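Local structure of erythrocyte binding antigen 140 (Plasmodium falciparum, 4GF2) at residues A[10-24]-A[36-50]. The protein is an erythrocyte-binding ligand of the malaria parasite, whose tandem Duffy-binding-like region probably recognises a host cell surface receptor during invasion. The protein carries 3 engineered substitutions. Residues are numbered along the deposited sequence; the frame is centred on the assembly and turned at random.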
loop_
_atom_site.group_PDB
_atom_site.type_symbol
_atom_site.label_atom_id
_atom_site.label_comp_id
_atom_site.label_asym_id
_atom_site.label_seq_id
_atom_site.Cartn_x
_atom_site.Cartn_y
_atom_site.Cartn_z
ATOM N N HIS A 10 -6.443 45.649 18.563
ATOM C CA HIS A 10 -6.551 45.347 17.139
ATOM C C HIS A 10 -5.877 44.013 16.816
ATOM O O HIS A 10 -6.437 43.172 16.113
ATOM C CB HIS A 10 -5.909 46.457 16.305
ATOM C CG HIS A 10 -6.544 47.797 16.490
ATOM N ND1 HIS A 10 -7.867 47.951 16.852
ATOM C CD2 HIS A 10 -6.041 49.048 16.367
ATOM C CE1 HIS A 10 -8.150 49.238 16.940
ATOM N NE2 HIS A 10 -7.059 49.926 16.651
ATOM N N LEU A 11 -4.668 43.832 17.336
ATOM C CA LEU A 11 -3.911 42.610 17.102
ATOM C C LEU A 11 -4.676 41.375 17.562
ATOM O O LEU A 11 -4.822 40.414 16.810
ATOM C CB LEU A 11 -2.558 42.677 17.816
ATOM C CG LEU A 11 -1.451 43.411 17.059
ATOM C CD1 LEU A 11 -0.314 43.796 17.993
ATOM C CD2 LEU A 11 -0.934 42.544 15.923
ATOM N N PHE A 12 -5.165 41.403 18.796
ATOM C CA PHE A 12 -5.832 40.238 19.367
ATOM C C PHE A 12 -7.241 40.045 18.820
ATOM O O PHE A 12 -7.775 38.940 18.855
ATOM C CB PHE A 12 -5.854 40.321 20.895
ATOM C CG PHE A 12 -4.520 40.050 21.526
ATOM C CD1 PHE A 12 -3.987 38.773 21.518
ATOM C CD2 PHE A 12 -3.797 41.069 22.120
ATOM C CE1 PHE A 12 -2.758 38.515 22.091
ATOM C CE2 PHE A 12 -2.567 40.818 22.698
ATOM C CZ PHE A 12 -2.046 39.539 22.683
ATOM N N ALA A 13 -7.842 41.115 18.312
ATOM C CA ALA A 13 -9.161 41.009 17.701
ATOM C C ALA A 13 -9.121 39.979 16.572
ATOM O O ALA A 13 -10.043 39.182 16.410
ATOM C CB ALA A 13 -9.617 42.362 17.179
ATOM N N CYS A 14 -8.041 39.995 15.798
ATOM C CA CYS A 14 -7.864 39.032 14.717
ATOM C C CYS A 14 -7.161 37.781 15.231
ATOM O O CYS A 14 -7.465 36.668 14.806
ATOM C CB CYS A 14 -7.065 39.652 13.571
ATOM S SG CYS A 14 -7.914 41.011 12.731
ATOM N N GLY A 15 -6.217 37.972 16.146
ATOM C CA GLY A 15 -5.546 36.858 16.786
ATOM C C GLY A 15 -4.325 36.357 16.040
ATOM O O GLY A 15 -4.144 36.634 14.856
ATOM N N ILE A 16 -3.481 35.614 16.749
ATOM C CA ILE A 16 -2.294 35.010 16.161
ATOM C C ILE A 16 -2.689 34.106 15.000
ATOM O O ILE A 16 -3.740 33.471 15.027
ATOM C CB ILE A 16 -1.513 34.174 17.194
ATOM C CG1 ILE A 16 -1.234 34.998 18.452
ATOM C CG2 ILE A 16 -0.209 33.665 16.594
ATOM C CD1 ILE A 16 -1.978 34.505 19.683
ATOM N N LYS A 17 -1.838 34.047 13.982
ATOM C CA LYS A 17 -2.109 33.229 12.807
ATOM C C LYS A 17 -1.417 31.877 12.901
ATOM O O LYS A 17 -0.362 31.746 13.523
ATOM C CB LYS A 17 -1.654 33.957 11.543
ATOM C CG LYS A 17 -2.424 35.241 11.274
ATOM C CD LYS A 17 -1.914 35.961 10.040
ATOM C CE LYS A 17 -2.724 37.215 9.754
ATOM N NZ LYS A 17 -4.153 36.927 9.442
ATOM N N ARG A 18 -2.025 30.866 12.293
ATOM C CA ARG A 18 -1.389 29.563 12.177
ATOM C C ARG A 18 -0.240 29.692 11.189
ATOM O O ARG A 18 -0.359 30.391 10.175
ATOM C CB ARG A 18 -2.396 28.513 11.705
ATOM C CG ARG A 18 -3.532 28.268 12.690
ATOM C CD ARG A 18 -4.520 27.223 12.180
ATOM N NE ARG A 18 -5.462 27.777 11.209
ATOM C CZ ARG A 18 -6.599 28.392 11.524
ATOM N NH1 ARG A 18 -6.960 28.545 12.791
ATOM N NH2 ARG A 18 -7.384 28.859 10.567
ATOM N N LYS A 19 0.873 29.035 11.492
ATOM C CA LYS A 19 2.087 29.159 10.687
ATOM C C LYS A 19 2.106 28.217 9.481
ATOM O O LYS A 19 2.688 28.540 8.445
ATOM C CB LYS A 19 3.315 28.899 11.552
ATOM C CG LYS A 19 3.740 30.085 12.399
ATOM C CD LYS A 19 4.868 29.699 13.348
ATOM C CE LYS A 19 5.824 30.851 13.597
ATOM N NZ LYS A 19 6.697 31.115 12.414
ATOM N N SER A 20 1.483 27.051 9.619
ATOM C CA SER A 20 1.443 26.083 8.530
ATOM C C SER A 20 0.675 26.646 7.342
ATOM O O SER A 20 -0.290 27.387 7.513
ATOM C CB SER A 20 0.794 24.783 8.996
ATOM O OG SER A 20 1.549 24.188 10.035
ATOM N N ILE A 21 1.120 26.298 6.138
ATOM C CA ILE A 21 0.446 26.710 4.915
ATOM C C ILE A 21 -0.425 25.564 4.404
ATOM O O ILE A 21 0.086 24.516 4.015
ATOM C CB ILE A 21 1.463 27.104 3.826
ATOM C CG1 ILE A 21 2.357 28.246 4.319
ATOM C CG2 ILE A 21 0.746 27.521 2.557
ATOM C CD1 ILE A 21 3.500 28.595 3.371
ATOM N N LYS A 22 -1.740 25.761 4.412
ATOM C CA LYS A 22 -2.663 24.707 3.997
ATOM C C LYS A 22 -3.813 25.265 3.161
ATOM O O LYS A 22 -4.103 26.462 3.199
ATOM C CB LYS A 22 -3.216 23.973 5.221
ATOM C CG LYS A 22 -3.979 24.871 6.177
ATOM C CD LYS A 22 -4.245 24.195 7.515
ATOM C CE LYS A 22 -5.393 23.213 7.435
ATOM N NZ LYS A 22 -5.718 22.646 8.775
ATOM N N TRP A 23 -4.459 24.384 2.403
ATOM C CA TRP A 23 -5.609 24.763 1.596
ATOM C C TRP A 23 -6.798 23.883 1.945
ATOM O O TRP A 23 -6.709 22.654 1.909
ATOM C CB TRP A 23 -5.275 24.654 0.108
ATOM C CG TRP A 23 -4.370 25.748 -0.374
ATOM C CD1 TRP A 23 -3.036 25.879 -0.119
ATOM C CD2 TRP A 23 -4.734 26.866 -1.192
ATOM N NE1 TRP A 23 -2.544 27.009 -0.728
ATOM C CE2 TRP A 23 -3.566 27.634 -1.395
ATOM C CE3 TRP A 23 -5.928 27.293 -1.775
ATOM C CZ2 TRP A 23 -3.560 28.805 -2.156
ATOM C CZ3 TRP A 23 -5.922 28.455 -2.534
ATOM C CH2 TRP A 23 -4.744 29.198 -2.715
ATOM N N ILE A 24 -7.913 24.516 2.290
ATOM C CA ILE A 24 -9.080 23.787 2.754
ATOM C C ILE A 24 -10.180 23.817 1.705
ATOM O O ILE A 24 -10.634 24.883 1.287
ATOM C CB ILE A 24 -9.601 24.364 4.080
ATOM C CG1 ILE A 24 -8.498 24.306 5.141
ATOM C CG2 ILE A 24 -10.811 23.585 4.562
ATOM C CD1 ILE A 24 -8.300 25.610 5.881
ATOM N N VAL A 36 -9.852 27.174 -0.429
ATOM C CA VAL A 36 -9.445 28.455 0.123
ATOM C C VAL A 36 -8.152 28.315 0.924
ATOM O O VAL A 36 -7.977 27.349 1.663
ATOM C CB VAL A 36 -10.541 29.016 1.041
ATOM C CG1 VAL A 36 -10.153 30.389 1.558
ATOM C CG2 VAL A 36 -11.864 29.079 0.297
ATOM N N PRO A 37 -7.235 29.280 0.776
ATOM C CA PRO A 37 -6.005 29.234 1.571
ATOM C C PRO A 37 -6.257 29.675 3.008
ATOM O O PRO A 37 -7.062 30.575 3.249
ATOM C CB PRO A 37 -5.092 30.229 0.851
ATOM C CG PRO A 37 -6.022 31.203 0.219
ATOM C CD PRO A 37 -7.264 30.434 -0.141
ATOM N N ASP A 38 -5.580 29.043 3.956
ATOM C CA ASP A 38 -5.759 29.388 5.358
ATOM C C ASP A 38 -5.421 30.865 5.578
ATOM O O ASP A 38 -5.975 31.519 6.464
ATOM C CB ASP A 38 -4.883 28.496 6.238
ATOM C CG ASP A 38 -5.422 28.360 7.646
ATOM O OD1 ASP A 38 -6.647 28.510 7.827
ATOM O OD2 ASP A 38 -4.624 28.096 8.571
ATOM N N ARG A 39 -4.520 31.393 4.757
ATOM C CA ARG A 39 -4.160 32.800 4.855
ATOM C C ARG A 39 -5.402 33.670 4.685
ATOM O O ARG A 39 -5.568 34.670 5.381
ATOM C CB ARG A 39 -3.109 33.174 3.810
ATOM C CG ARG A 39 -2.709 34.653 3.856
ATOM C CD ARG A 39 -2.002 35.094 2.586
ATOM N NE ARG A 39 -2.700 34.627 1.393
ATOM C CZ ARG A 39 -3.832 35.143 0.926
ATOM N NH1 ARG A 39 -4.419 36.161 1.540
ATOM N NH2 ARG A 39 -4.380 34.632 -0.166
ATOM N N LYS A 40 -6.273 33.283 3.757
ATOM C CA LYS A 40 -7.515 34.010 3.515
ATOM C C LYS A 40 -8.510 33.789 4.654
ATOM O O LYS A 40 -9.200 34.712 5.076
ATOM C CB LYS A 40 -8.139 33.577 2.187
ATOM C CG LYS A 40 -9.514 34.178 1.917
ATOM C CD LYS A 40 -9.445 35.700 1.866
ATOM C CE LYS A 40 -10.745 36.314 1.353
ATOM N NZ LYS A 40 -11.886 36.105 2.287
ATOM N N ILE A 41 -8.582 32.561 5.148
ATOM C CA ILE A 41 -9.465 32.244 6.264
ATOM C C ILE A 41 -9.166 33.131 7.471
ATOM O O ILE A 41 -10.081 33.546 8.184
ATOM C CB ILE A 41 -9.353 30.757 6.656
ATOM C CG1 ILE A 41 -9.986 29.887 5.569
ATOM C CG2 ILE A 41 -10.039 30.484 7.992
ATOM C CD1 ILE A 41 -9.701 28.424 5.725
ATOM N N GLN A 42 -7.889 33.437 7.684
ATOM C CA GLN A 42 -7.475 34.198 8.861
ATOM C C GLN A 42 -7.220 35.673 8.570
ATOM O O GLN A 42 -6.698 36.395 9.422
ATOM C CB GLN A 42 -6.224 33.577 9.476
ATOM C CG GLN A 42 -6.453 32.192 10.055
ATOM C CD GLN A 42 -5.406 31.816 11.081
ATOM O OE1 GLN A 42 -4.247 31.568 10.745
ATOM N NE2 GLN A 42 -5.807 31.779 12.343
ATOM N N LEU A 43 -7.585 36.118 7.373
ATOM C CA LEU A 43 -7.445 37.522 7.011
ATOM C C LEU A 43 -8.003 38.395 8.128
ATOM O O LEU A 43 -9.075 38.116 8.663
ATOM C CB LEU A 43 -8.181 37.807 5.703
ATOM C CG LEU A 43 -7.904 39.174 5.071
ATOM C CD1 LEU A 43 -6.487 39.243 4.501
ATOM C CD2 LEU A 43 -8.939 39.494 3.994
ATOM N N CYS A 44 -7.272 39.445 8.484
ATOM C CA CYS A 44 -7.641 40.277 9.625
ATOM C C CYS A 44 -8.830 41.179 9.305
ATOM O O CYS A 44 -8.680 42.201 8.646
ATOM C CB CYS A 44 -6.451 41.127 10.064
ATOM S SG CYS A 44 -6.804 42.177 11.482
ATOM N N ILE A 45 -10.009 40.797 9.788
ATOM C CA ILE A 45 -11.231 41.542 9.503
ATOM C C ILE A 45 -12.107 41.781 10.736
ATOM O O ILE A 45 -13.073 42.536 10.676
ATOM C CB ILE A 45 -12.068 40.806 8.446
ATOM C CG1 ILE A 45 -12.517 39.447 8.987
ATOM C CG2 ILE A 45 -11.259 40.634 7.176
ATOM C CD1 ILE A 45 -13.340 38.643 8.011
ATOM N N ALA A 46 -11.763 41.141 11.850
ATOM C CA ALA A 46 -12.559 41.234 13.068
ATOM C C ALA A 46 -12.861 42.679 13.451
ATOM O O ALA A 46 -13.952 42.986 13.930
ATOM C CB ALA A 46 -11.843 40.533 14.213
ATOM N N ASN A 47 -11.895 43.567 13.244
ATOM C CA ASN A 47 -12.043 44.952 13.680
ATOM C C ASN A 47 -13.259 45.639 13.078
ATOM O O ASN A 47 -13.851 46.517 13.703
ATOM C CB ASN A 47 -10.775 45.749 13.385
ATOM C CG ASN A 47 -9.594 45.264 14.193
ATOM O OD1 ASN A 47 -9.529 45.482 15.404
ATOM N ND2 ASN A 47 -8.655 44.594 13.533
ATOM N N PHE A 48 -13.635 45.234 11.870
ATOM C CA PHE A 48 -14.838 45.762 11.236
ATOM C C PHE A 48 -16.072 45.521 12.108
ATOM O O PHE A 48 -16.990 46.340 12.136
ATOM C CB PHE A 48 -15.049 45.122 9.864
ATOM C CG PHE A 48 -14.130 45.646 8.802
ATOM C CD1 PHE A 48 -14.224 46.962 8.376
ATOM C CD2 PHE A 48 -13.182 44.823 8.217
ATOM C CE1 PHE A 48 -13.384 47.451 7.394
ATOM C CE2 PHE A 48 -12.339 45.305 7.235
ATOM C CZ PHE A 48 -12.441 46.622 6.820
ATOM N N LEU A 49 -16.087 44.397 12.817
ATOM C CA LEU A 49 -17.239 44.020 13.633
ATOM C C LEU A 49 -17.253 44.712 14.991
ATOM O O LEU A 49 -18.266 44.700 15.686
ATOM C CB LEU A 49 -17.267 42.506 13.833
ATOM C CG LEU A 49 -17.475 41.690 12.559
ATOM C CD1 LEU A 49 -17.152 40.224 12.802
ATOM C CD2 LEU A 49 -18.903 41.847 12.056
ATOM N N ASN A 50 -16.132 45.314 15.373
ATOM C CA ASN A 50 -16.046 46.003 16.654
ATOM C C ASN A 50 -16.343 47.493 16.537
ATOM O O ASN A 50 -16.227 48.234 17.512
ATOM C CB ASN A 50 -14.661 45.805 17.266
ATOM C CG ASN A 50 -14.359 44.351 17.558
ATOM O OD1 ASN A 50 -15.251 43.575 17.896
ATOM N ND2 ASN A 50 -13.095 43.974 17.422
HETATM O O HOH W 1 -8.165 36.747 11.655
HETATM O O HOH W 2 -3.629 35.855 6.975
HETATM O O HOH W 3 -2.520 31.237 8.554
HETATM O O HOH W 4 -2.601 26.611 8.520
HETATM O O HOH W 5 -2.580 29.460 3.874
#
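R18 and D38 form a side-on salt bridge: NE donates to OD2 at 2.8 Å and NH2 to OD1 at 2.9 Å, each on a syn lone pair, with guanidinium and carboxylate nearly coplanar. A bend in the arginine chain at chi3 (-80°) brings NE and NH2 round to the carboxylate. The Q42 amide stacks offset over one guanidinium face, NE2 above it and the two planes only 15° apart, and OE1 takes the R18 backbone N-H at 2.8 Å on an in-plane lone pair, so the amide is held flat and its flip fixed. Water 3 donates to the same OE1 and to R18 O; water 4 ties D38 OD2 to S20 O. K17 runs past Q42 in the opposite direction, its NZ meeting E70 of helix 56-78 in a salt bridge and reaching R39 O through water 2. Farther along, H10 ND1 makes a weak hydrogen bond to N47 OD1.

Backbone pairing closes one end. I24 and V36 are an antiparallel hydrogen-bonded pair, with I24 N to V36 O at 2.9 Å and V36 N to I24 O at 3.0 Å; D38 N then bonds to K22 O. These strands belong to the hairpin 23-27/33-37, a small two-stranded sheet in the otherwise largely helical first Duffy-binding-like domain.

P37 lies over one face of the W23 ring in a CH-pi contact, CB 3.6 Å from the six-membered centroid and 8° off its normal, while W183 of helix 175-202 meets the indole edge-to-face and N186 OD1 accepts the hydrogen bond of its NE1. At the far end A46 CB packs against A13 CB.

The covalent link is the neighbouring C14–C44 disulfide (SG–SG 2.0 Å), which ties the end of helix 4-14 to the chain after helix 38-41.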